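Local coordinates for protein maltose operon transcriptional repressor (Staphylococcus aureus subsp. aureus Mu50, PDB 3HCW) that probably represses transcription of the maltose operon, as a DNA-binding regulator whose C-terminal part has a periplasmic binding protein-like domain, at residues 8-13 with 41-46. Residues are numbered along the deposited sequence; the frame is centred on the assembly and turned at random.
Sequences YKIGLV and HGYGTQ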
loop_
_atom_site.group_PDB
_atom_site.type_symbol
_atom_site.label_atom_id
_atom_site.label_comp_id
_atom_site.label_asym_id
_atom_site.label_seq_id
_atom_site.Cartn_x
_atom_site.Cartn_y
_atom_site.Cartn_z
ATOM N N TYR A 8 23.358 10.453 15.322
ATOM C CA TYR A 8 22.426 9.345 15.667
ATOM C C TYR A 8 21.288 9.200 14.661
ATOM O O TYR A 8 20.132 8.995 15.043
ATOM C CB TYR A 8 21.865 9.432 17.105
ATOM C CG TYR A 8 22.896 9.509 18.214
ATOM C CD1 TYR A 8 24.180 8.974 18.059
ATOM C CD2 TYR A 8 22.573 10.097 19.437
ATOM C CE1 TYR A 8 25.122 9.053 19.081
ATOM C CE2 TYR A 8 23.509 10.182 20.467
ATOM C CZ TYR A 8 24.776 9.652 20.284
ATOM O OH TYR A 8 25.700 9.733 21.302
ATOM N N LYS A 9 21.633 9.325 13.379
ATOM C CA LYS A 9 20.670 9.217 12.284
ATOM C C LYS A 9 21.179 8.308 11.169
ATOM O O LYS A 9 22.377 8.288 10.868
ATOM C CB LYS A 9 20.327 10.599 11.724
ATOM C CG LYS A 9 18.995 11.157 12.215
ATOM C CD LYS A 9 18.549 12.310 11.339
ATOM C CE LYS A 9 17.059 12.563 11.466
ATOM N NZ LYS A 9 16.556 13.391 10.334
ATOM N N ILE A 10 20.261 7.552 10.568
ATOM C CA ILE A 10 20.598 6.655 9.458
ATOM C C ILE A 10 19.887 7.111 8.184
ATOM O O ILE A 10 18.666 7.256 8.176
ATOM C CB ILE A 10 20.202 5.172 9.746
ATOM C CG1 ILE A 10 20.564 4.745 11.182
ATOM C CG2 ILE A 10 20.794 4.228 8.673
ATOM C CD1 ILE A 10 22.049 4.651 11.467
ATOM N N GLY A 11 20.651 7.343 7.118
ATOM C CA GLY A 11 20.069 7.663 5.817
ATOM C C GLY A 11 19.649 6.408 5.069
ATOM O O GLY A 11 20.436 5.477 4.906
ATOM N N LEU A 12 18.401 6.374 4.624
ATOM C CA LEU A 12 17.876 5.226 3.888
ATOM C C LEU A 12 17.666 5.577 2.405
ATOM O O LEU A 12 16.717 6.287 2.065
ATOM C CB LEU A 12 16.569 4.748 4.529
ATOM C CG LEU A 12 16.543 4.712 6.069
ATOM C CD1 LEU A 12 15.167 4.363 6.569
ATOM C CD2 LEU A 12 17.577 3.764 6.678
ATOM N N VAL A 13 18.546 5.077 1.534
ATOM C CA VAL A 13 18.450 5.358 0.088
ATOM C C VAL A 13 17.452 4.472 -0.680
ATOM O O VAL A 13 17.636 3.257 -0.802
ATOM C CB VAL A 13 19.826 5.301 -0.616
ATOM C CG1 VAL A 13 19.721 5.854 -2.041
ATOM C CG2 VAL A 13 20.858 6.084 0.171
ATOM N N HIS A 41 16.888 1.945 19.673
ATOM C CA HIS A 41 18.276 2.122 20.100
ATOM C C HIS A 41 18.737 3.582 20.009
ATOM O O HIS A 41 19.939 3.862 19.945
ATOM C CB HIS A 41 19.194 1.199 19.290
ATOM C CG HIS A 41 18.983 -0.258 19.567
ATOM N ND1 HIS A 41 17.950 -0.981 19.010
ATOM C CD2 HIS A 41 19.670 -1.125 20.347
ATOM C CE1 HIS A 41 18.008 -2.230 19.436
ATOM N NE2 HIS A 41 19.045 -2.343 20.247
ATOM N N GLY A 42 17.776 4.505 19.996
ATOM C CA GLY A 42 18.062 5.944 19.979
ATOM C C GLY A 42 18.482 6.538 18.639
ATOM O O GLY A 42 18.971 7.674 18.578
ATOM N N TYR A 43 18.293 5.774 17.567
ATOM C CA TYR A 43 18.650 6.224 16.228
ATOM C C TYR A 43 17.435 6.674 15.437
ATOM O O TYR A 43 16.383 6.036 15.480
ATOM C CB TYR A 43 19.425 5.133 15.475
ATOM C CG TYR A 43 20.900 5.109 15.820
ATOM C CD1 TYR A 43 21.357 4.504 17.001
ATOM C CD2 TYR A 43 21.840 5.712 14.978
ATOM C CE1 TYR A 43 22.711 4.488 17.323
ATOM C CE2 TYR A 43 23.198 5.700 15.286
ATOM C CZ TYR A 43 23.625 5.086 16.456
ATOM O OH TYR A 43 24.962 5.080 16.767
ATOM N N GLY A 44 17.582 7.795 14.738
ATOM C CA GLY A 44 16.540 8.291 13.840
ATOM C C GLY A 44 16.838 7.818 12.432
ATOM O O GLY A 44 17.915 7.279 12.172
ATOM N N THR A 45 15.875 7.994 11.531
ATOM C CA THR A 45 16.033 7.602 10.129
ATOM C C THR A 45 15.640 8.737 9.193
ATOM O O THR A 45 14.808 9.574 9.539
ATOM C CB THR A 45 15.207 6.338 9.754
ATOM O OG1 THR A 45 13.808 6.632 9.790
ATOM C CG2 THR A 45 15.507 5.160 10.682
ATOM N N GLN A 46 16.237 8.755 8.004
ATOM C CA GLN A 46 15.936 9.777 7.006
ATOM C C GLN A 46 15.911 9.177 5.597
ATOM O O GLN A 46 16.964 8.926 4.981
ATOM C CB GLN A 46 16.939 10.925 7.102
ATOM C CG GLN A 46 16.492 12.214 6.424
ATOM C CD GLN A 46 17.657 13.147 6.129
ATOM O OE1 GLN A 46 18.450 13.474 7.012
ATOM N NE2 GLN A 46 17.763 13.579 4.879
#
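Y8, I10 and L12 bond to G44 and Q46 through four backbone hydrogen bonds, the ladder of two parallel strands. G44 N gives to Y8 O at 2.8 Å, nearly straight at 170°. I10 N then gives to G44 O at 2.9 Å, and I10 O accepts from Q46 N. The last rung, L12 N to Q46 O, is 3.0 Å long, and its donor sits well above the carbonyl plane. CA-H...O contacts run beside these bonds, such as T45 CA to I10 O at 3.3 Å.

Van der Waals contacts gather around Y43. With CG anti to its carbonyl carbon and beside its N (chi1 -82°), the Y43 ring lies against the start of the other strand. Y43 CD2 is 3.5 Å from Y8 C. I10 CD1 meets the ring obliquely, 3.7 Å from Y43 CD2. Y8 CB lies over one face of this ring, toward its rim. The two tyrosine rings meet obliquely, with planes at 56°. Further along, L12 CD1 touches T45 CB at 3.7 Å.

On the sheet face of K9 and Q46, the extended lysine chain passes G44. K9 NZ ends 3.8 Å from Q46 OE1, a loose polar approach.

Helix 25-39 joins the strands and packs on I10, L12 and T45, while helix 247-263 meets I10 and Y43. Strand 9-13, helix 25-39 and strand 44-47 thus form a beta-alpha-beta crossover at one edge of the sheet, as in the N-terminal subdomain of LacI-family regulators.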